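2-C-methyl-D-erythritol 4-phosphate cytidylyltransferase (Anaerococcus prevotii, PDB 4KT7) probably transfers the cytidylyl group of CTP to 2-C-methyl-D-erythritol 4-phosphate, releasing diphosphate, in the DXP route to isoprenoids. Local coordinates at residues V144-D149 with V153-N158; N164-Q169 with Y213-I218; E181-L184 with K189-D192. One frame throughout, in Å; residues are numbered along the deposited sequence.

Contact 1: V144-D149 with V153-N158; sequences VKIIDD and VDFTPN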
# COMPACT_ATOMS: atom_id res chain seq x y z
N VAL A 144 0.94 2.00 -8.84
CA VAL A 144 2.16 2.76 -8.61
C VAL A 144 2.61 3.57 -9.84
O VAL A 144 2.51 3.09 -10.97
CB VAL A 144 3.31 1.81 -8.21
CG1 VAL A 144 4.64 2.53 -8.25
CG2 VAL A 144 3.04 1.25 -6.82
N LYS A 145 3.10 4.80 -9.61
CA LYS A 145 3.77 5.56 -10.66
C LYS A 145 5.15 5.92 -10.16
O LYS A 145 5.33 6.17 -8.97
CB LYS A 145 3.03 6.88 -10.96
CG LYS A 145 1.56 6.73 -11.32
CD LYS A 145 1.30 6.69 -12.81
CE LYS A 145 -0.20 6.70 -13.08
NZ LYS A 145 -0.50 6.57 -14.54
N ILE A 146 6.12 5.96 -11.07
CA ILE A 146 7.40 6.58 -10.79
C ILE A 146 7.33 8.03 -11.25
O ILE A 146 6.97 8.30 -12.40
CB ILE A 146 8.54 5.88 -11.56
CG1 ILE A 146 8.59 4.40 -11.18
CG2 ILE A 146 9.87 6.56 -11.26
CD1 ILE A 146 8.69 4.19 -9.70
N ILE A 147 7.65 8.97 -10.36
CA ILE A 147 7.52 10.39 -10.70
C ILE A 147 8.90 11.06 -10.63
O ILE A 147 9.84 10.48 -10.10
CB ILE A 147 6.54 11.08 -9.76
CG1 ILE A 147 7.21 11.28 -8.41
CG2 ILE A 147 5.26 10.24 -9.58
CD1 ILE A 147 6.67 12.45 -7.65
N ASP A 148 9.03 12.29 -11.14
CA ASP A 148 10.33 12.99 -11.10
C ASP A 148 10.36 14.11 -10.07
O ASP A 148 9.40 14.29 -9.31
CB ASP A 148 10.74 13.51 -12.49
CG ASP A 148 9.79 14.56 -13.04
OD1 ASP A 148 9.11 15.26 -12.26
OD2 ASP A 148 9.74 14.70 -14.29
N ASP A 149 11.47 14.85 -10.04
CA ASP A 149 11.68 15.92 -9.05
C ASP A 149 10.72 17.09 -9.21
O ASP A 149 10.53 17.87 -8.28
CB ASP A 149 13.10 16.46 -9.14
CG ASP A 149 14.12 15.44 -8.69
OD1 ASP A 149 14.20 15.20 -7.46
OD2 ASP A 149 14.84 14.91 -9.56
N VAL A 153 4.74 12.68 -13.82
CA VAL A 153 4.88 11.24 -14.00
C VAL A 153 6.04 10.92 -14.95
O VAL A 153 6.08 11.42 -16.09
CB VAL A 153 3.56 10.62 -14.53
CG1 VAL A 153 3.76 9.14 -14.91
CG2 VAL A 153 2.47 10.76 -13.49
N ASP A 154 6.99 10.11 -14.49
CA ASP A 154 8.00 9.55 -15.37
C ASP A 154 7.38 8.44 -16.21
O ASP A 154 7.30 8.55 -17.43
CB ASP A 154 9.17 8.99 -14.57
CG ASP A 154 10.33 9.95 -14.48
OD1 ASP A 154 10.31 10.97 -15.20
OD2 ASP A 154 11.27 9.67 -13.70
N PHE A 155 6.93 7.38 -15.55
CA PHE A 155 6.25 6.29 -16.24
C PHE A 155 5.46 5.44 -15.25
O PHE A 155 5.62 5.56 -14.03
CB PHE A 155 7.26 5.41 -17.01
CG PHE A 155 8.15 4.60 -16.10
CD1 PHE A 155 9.19 5.19 -15.42
CD2 PHE A 155 7.93 3.25 -15.91
CE1 PHE A 155 10.01 4.45 -14.59
CE2 PHE A 155 8.74 2.49 -15.08
CZ PHE A 155 9.78 3.10 -14.41
N THR A 156 4.58 4.59 -15.79
CA THR A 156 3.81 3.67 -14.97
C THR A 156 4.43 2.30 -15.13
O THR A 156 4.44 1.75 -16.23
CB THR A 156 2.35 3.58 -15.45
OG1 THR A 156 1.80 4.90 -15.58
CG2 THR A 156 1.51 2.78 -14.46
N PRO A 157 4.97 1.74 -14.03
CA PRO A 157 5.60 0.43 -14.16
C PRO A 157 4.55 -0.60 -14.49
O PRO A 157 3.37 -0.40 -14.18
CB PRO A 157 6.14 0.15 -12.75
CG PRO A 157 6.26 1.50 -12.11
CD PRO A 157 5.15 2.32 -12.69
N ASN A 158 4.97 -1.67 -15.16
CA ASN A 158 4.09 -2.79 -15.44
C ASN A 158 3.54 -3.29 -14.11
O ASN A 158 4.30 -3.73 -13.26
CB ASN A 158 4.90 -3.90 -16.12
CG ASN A 158 4.04 -5.05 -16.57
OD1 ASN A 158 2.93 -5.25 -16.06
ND2 ASN A 158 4.54 -5.81 -17.55
O HOH W 1 1.99 0.44 -11.98
O HOH W 2 12.30 9.08 -10.91

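Contact 2: N164-Q169 with Y213-I218; sequences NIQTPQ and YSNIKI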
# COMPACT_ATOMS: atom_id res chain seq x y z
N ASN A 164 4.76 -4.86 -2.86
CA ASN A 164 5.06 -4.22 -1.59
C ASN A 164 5.67 -5.26 -0.68
O ASN A 164 5.06 -6.31 -0.48
CB ASN A 164 3.77 -3.71 -0.95
CG ASN A 164 3.05 -2.69 -1.81
OD1 ASN A 164 1.89 -2.88 -2.21
ND2 ASN A 164 3.72 -1.59 -2.10
N ILE A 165 6.83 -5.00 -0.09
CA ILE A 165 7.45 -6.00 0.77
C ILE A 165 6.84 -6.04 2.15
O ILE A 165 6.26 -5.07 2.64
CB ILE A 165 8.98 -5.79 0.91
CG1 ILE A 165 9.28 -4.55 1.75
CG2 ILE A 165 9.62 -5.70 -0.48
CD1 ILE A 165 10.75 -4.34 2.01
N GLN A 166 6.98 -7.19 2.80
CA GLN A 166 6.60 -7.29 4.19
C GLN A 166 7.70 -8.09 4.89
O GLN A 166 8.85 -8.09 4.45
CB GLN A 166 5.20 -7.93 4.34
CG GLN A 166 4.91 -9.17 3.45
CD GLN A 166 3.48 -9.68 3.59
OE1 GLN A 166 3.25 -10.86 3.92
NE2 GLN A 166 2.51 -8.81 3.32
N THR A 167 7.38 -8.75 5.99
CA THR A 167 8.32 -9.70 6.58
C THR A 167 7.49 -10.92 6.93
O THR A 167 6.29 -10.80 7.12
CB THR A 167 9.04 -9.12 7.82
OG1 THR A 167 8.17 -9.16 8.95
CG2 THR A 167 9.52 -7.69 7.57
N PRO A 168 8.12 -12.10 7.06
CA PRO A 168 9.56 -12.39 7.18
C PRO A 168 10.40 -12.27 5.91
O PRO A 168 9.89 -12.17 4.78
CB PRO A 168 9.58 -13.85 7.65
CG PRO A 168 8.36 -14.43 7.02
CD PRO A 168 7.31 -13.33 7.15
N GLN A 169 11.70 -12.24 6.14
CA GLN A 169 12.72 -12.34 5.11
C GLN A 169 13.69 -13.37 5.69
O GLN A 169 13.68 -13.58 6.89
CB GLN A 169 13.43 -10.99 4.95
CG GLN A 169 12.54 -9.85 4.49
CD GLN A 169 13.36 -8.62 4.11
OE1 GLN A 169 14.47 -8.42 4.59
NE2 GLN A 169 12.81 -7.81 3.22
N TYR A 213 -1.92 -10.34 2.44
CA TYR A 213 -2.41 -8.97 2.50
C TYR A 213 -2.79 -8.63 3.94
O TYR A 213 -2.67 -7.49 4.37
CB TYR A 213 -3.58 -8.74 1.54
CG TYR A 213 -3.12 -8.67 0.09
CD1 TYR A 213 -2.44 -7.56 -0.37
CD2 TYR A 213 -3.36 -9.72 -0.79
CE1 TYR A 213 -1.99 -7.49 -1.70
CE2 TYR A 213 -2.91 -9.66 -2.12
CZ TYR A 213 -2.24 -8.54 -2.56
OH TYR A 213 -1.81 -8.48 -3.87
N SER A 214 -3.22 -9.64 4.69
CA SER A 214 -3.56 -9.47 6.09
C SER A 214 -2.34 -9.21 7.00
O SER A 214 -2.51 -8.77 8.13
CB SER A 214 -4.32 -10.70 6.61
OG SER A 214 -3.58 -11.89 6.32
N ASN A 215 -1.14 -9.47 6.50
CA ASN A 215 0.08 -9.36 7.32
C ASN A 215 0.56 -7.91 7.45
O ASN A 215 1.67 -7.55 7.05
CB ASN A 215 1.17 -10.25 6.72
CG ASN A 215 2.41 -10.36 7.59
OD1 ASN A 215 2.35 -10.15 8.82
ND2 ASN A 215 3.54 -10.71 6.97
N ILE A 216 -0.28 -7.07 8.05
CA ILE A 216 0.03 -5.64 8.16
C ILE A 216 0.90 -5.32 9.37
O ILE A 216 0.94 -6.08 10.35
CB ILE A 216 -1.27 -4.84 8.27
CG1 ILE A 216 -2.04 -5.31 9.50
CG2 ILE A 216 -2.10 -5.06 7.01
CD1 ILE A 216 -3.21 -4.41 9.89
N LYS A 217 1.60 -4.18 9.30
CA LYS A 217 2.41 -3.64 10.40
C LYS A 217 1.51 -2.84 11.35
O LYS A 217 0.66 -2.05 10.89
CB LYS A 217 3.47 -2.72 9.81
CG LYS A 217 4.81 -2.72 10.51
CD LYS A 217 5.70 -1.63 9.94
CE LYS A 217 7.17 -1.80 10.36
NZ LYS A 217 7.40 -1.63 11.82
N ILE A 218 1.68 -3.02 12.66
CA ILE A 218 0.87 -2.29 13.63
C ILE A 218 1.70 -1.24 14.36
O ILE A 218 2.46 -1.57 15.27
CB ILE A 218 0.25 -3.22 14.70
CG1 ILE A 218 -0.44 -4.42 14.04
CG2 ILE A 218 -0.71 -2.46 15.60
CD1 ILE A 218 -1.50 -4.05 13.06

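Contact 3: E181-L184 with K189-D192; sequences EKYL and KVTD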
# COMPACT_ATOMS: atom_id res chain seq x y z
N GLU A 181 28.25 -6.22 7.86
CA GLU A 181 29.52 -5.56 8.17
C GLU A 181 29.91 -4.56 7.09
O GLU A 181 30.40 -3.48 7.41
CB GLU A 181 30.62 -6.60 8.38
CG GLU A 181 30.37 -7.47 9.58
CD GLU A 181 31.55 -8.38 9.89
OE1 GLU A 181 31.82 -9.31 9.08
OE2 GLU A 181 32.20 -8.16 10.94
N LYS A 182 29.69 -4.91 5.83
CA LYS A 182 29.88 -3.97 4.73
C LYS A 182 28.98 -2.75 4.85
O LYS A 182 29.41 -1.62 4.62
CB LYS A 182 29.60 -4.64 3.38
CG LYS A 182 30.72 -5.52 2.88
CD LYS A 182 30.31 -6.20 1.59
CE LYS A 182 31.51 -6.71 0.84
NZ LYS A 182 32.46 -5.60 0.46
N TYR A 183 27.73 -2.98 5.21
CA TYR A 183 26.79 -1.87 5.41
C TYR A 183 27.24 -0.91 6.51
O TYR A 183 27.16 0.31 6.35
CB TYR A 183 25.40 -2.41 5.75
CG TYR A 183 24.40 -1.32 6.06
CD1 TYR A 183 23.89 -0.51 5.04
CD2 TYR A 183 23.98 -1.08 7.36
CE1 TYR A 183 22.98 0.49 5.32
CE2 TYR A 183 23.07 -0.06 7.64
CZ TYR A 183 22.57 0.72 6.62
OH TYR A 183 21.66 1.72 6.88
N LEU A 184 27.68 -1.46 7.63
CA LEU A 184 28.15 -0.64 8.74
C LEU A 184 29.36 0.18 8.36
O LEU A 184 29.53 1.30 8.82
CB LEU A 184 28.49 -1.52 9.95
CG LEU A 184 27.26 -2.20 10.55
CD1 LEU A 184 27.67 -3.30 11.54
CD2 LEU A 184 26.37 -1.18 11.22
N LYS A 189 22.22 4.04 2.80
CA LYS A 189 20.99 3.85 3.57
C LYS A 189 20.08 2.87 2.81
O LYS A 189 19.83 3.06 1.62
CB LYS A 189 20.30 5.20 3.82
CG LYS A 189 20.60 6.25 2.76
CD LYS A 189 20.31 7.67 3.27
CE LYS A 189 20.39 8.69 2.13
NZ LYS A 189 20.40 10.10 2.63
N VAL A 190 19.63 1.82 3.48
CA VAL A 190 18.82 0.80 2.82
C VAL A 190 17.35 0.87 3.21
O VAL A 190 17.01 1.31 4.32
CB VAL A 190 19.34 -0.63 3.11
CG1 VAL A 190 20.79 -0.76 2.70
CG2 VAL A 190 19.16 -0.98 4.57
N THR A 191 16.48 0.45 2.30
CA THR A 191 15.05 0.36 2.59
C THR A 191 14.77 -0.90 3.41
O THR A 191 13.86 -0.90 4.24
CB THR A 191 14.20 0.35 1.31
OG1 THR A 191 14.61 -0.74 0.46
CG2 THR A 191 14.34 1.66 0.58
N ASP A 192 15.53 -1.96 3.16
CA ASP A 192 15.39 -3.21 3.91
C ASP A 192 16.65 -4.03 3.72
O ASP A 192 17.50 -3.66 2.90
CB ASP A 192 14.19 -4.00 3.41
CG ASP A 192 14.43 -4.59 2.04
OD1 ASP A 192 14.56 -3.81 1.06
OD2 ASP A 192 14.47 -5.84 1.92

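Contact 1: V144-D149 with V153-N158
The carbonyl oxygen of Ile146 takes two backbone N-H groups from the facing strand: Asp154 N at 2.8 Å, in the carbonyl plane, and Phe155 N at 3.3 Å, tilted somewhat from that plane. Two consecutive residues opposite one make a classic beta bulge in the hairpin of strands 144-147 and 153-155. The pairing is completed by Ile146 N, which gives its hydrogen to Phe155 O at 3.0 Å, and past the bulge Ile147 and Val153 form a non-hydrogen-bonded pair.

Ile146 and Phe155 project to the same face of this small sheet, side by side. The ring carbon Phe155 CE1 comes to 3.7 Å from Ile146 CB, and Pro157 CG adds to the patch at 3.8 Å from Ile146 CG1. With CG set between the backbone N and the carbonyl carbon, chi1 70° brings the CE1/CZ side of the Phe155 ring alongside Ile146 CB and CG1. Lys145 leaves by another side: its chain bends at chi2 and carries NZ to a hydrogen bond with Thr156 OG1, 3.0 Å, in which the ammonium donates. The same NZ makes a salt bridge to Asp192 of the second subunit, and Thr156 OG1 also bonds Glu198 of that subunit. Two waters add bridges, one giving hydrogens to Val144 O and Pro157 O, the other to Ile147 O and Asp154 OD2. At the turn, Asp148 OD1 accepts from the backbone N of Asp150 and Tyr152, which hold this carboxylate although its OD2 lies 3.9 Å from the like-charged Asp154 OD1, with no bond between them.

Residues Val144 to Ile146 also pair with a strand of the second subunit, making the hairpin an arm that carries the sheet across the dimer interface. Lys145 thus joins hairpin and partner through one ammonium group, whose charge is probably balanced by Asp192 of the second subunit.

Contact 2: N164-Q169 with Y213-I218
Asn215, the central residue of an inverse gamma turn, reaches across to the corner between strands 162-166 and 168-172 of the mixed sheet, in the nucleotidyltransferase fold of the GT-A clan. Its ND2 serves two acceptors there. The shorter bond runs to Thr167 O, 2.8 Å from Asn215 ND2, nearly in line with the carbonyl, although the hydrogen itself points less directly (N-H...O 137°). The other goes from Asn215 ND2 to Gln166 OE1 at 3.1 Å and is almost straight at the hydrogen, 168°.

Both acceptors lie close to the amide plane of Asn215, as suits the two N-H groups of one flat amide. At Gln166 the approach is different: Asn215 ND2 stands above the carbonyl plane of the glutamine rather than on a lone pair, and the two amide planes are nearly perpendicular. Asn215 gets its amide across with CG anti to the backbone N (chi1 -172°), while the Gln166 chain extends beyond CG to meet it.

The other half of the glutamine amide is also engaged, for Gln166 NE2 donates to the backbone oxygen of Glu212. One side chain therefore links the corner both to Asn215 and to the chain just before Tyr213, and these bonds oppose rotation of its amide. Thr167 points its hydroxyl to another part of the sheet, where OG1 accepts from Asp110 N. Leu120 of helix 118-127 packs against both Gln166 and Asn215, and Arg113 also lies against Gln166. The peptide bond between Thr167 and Pro168, whose carbonyl oxygen is the acceptor at the corner, is cis. Beside the bond between the two amides, Asn215 CB lies 3.5 Å from Gln166 OE1.

Contact 3: E181-L184 with K189-D192
The Tyr183 ring meets the loop after its helix in two ways: the backbone CA of Lys189 lies at the ring edge, near its plane, and the CG1 methyl of Val190 approaches obliquely. Lys189 CA is 4.0 Å from Tyr183 OH. The valine methyl is closer, with Val190 CG1 at 3.6 Å from Tyr183 CE1 and a little farther from the neighbouring CD1. The two side chains come from opposite directions, and no hydrogen bond joins the segments.

Tyr183 extends from the last turn of helix 173-184 with CG anti to the backbone N (chi1 176°), which carries the ring toward the returning chain. Val190 turns CG1 toward it by placing that methyl beside its own backbone N, anti to the carbonyl carbon. Leu196 of helix 196-199 and Glu89 of helix 88-97 touch both Tyr183 and Val190, and Phe199 also packs on the valine. The ring and the methyl thus belong to a small surface cluster shared by three helices.

A serine in place of Tyr183 would probably leave Val190 CG1 without its aromatic neighbour and open a gap between the helix end and the loop.

A few residues on, Asp192 accepts a hydrogen from Gln169 through OD2 and forms a salt bridge through OD1 with Lys145 of the second subunit. Between 181-184 and 189-192 the attachment is instead apolar, involving only 114 Å² of buried surface, which implies a modest van der Waals hold; the directional bond here lies within the connecting loop, from Ser186 OG to Tyr183 O.

Overall arrangement
From the N terminus, the chain first lays down most of the mixed sheet and its flanking helices. Contact 1 then closes a short loop of three residues in the hairpin arm; the centre of this contact lies about 28 Å from the centre of the chain. Contact 2 opens next, on the strands 162-166 and 168-172, and closes only at 213-218, before helix 221-231. Contact 3 falls within that long loop, fastening the end of helix 173-184 to the segment before helix 196-199. Contacts 2 and 3 touch at Gln169 and Asp192, whereas contact 1 touches neither within the chain. Across the dimer, the arm of one subunit meets Asn164, Ile165 and Asp192 of the other, bringing all three together.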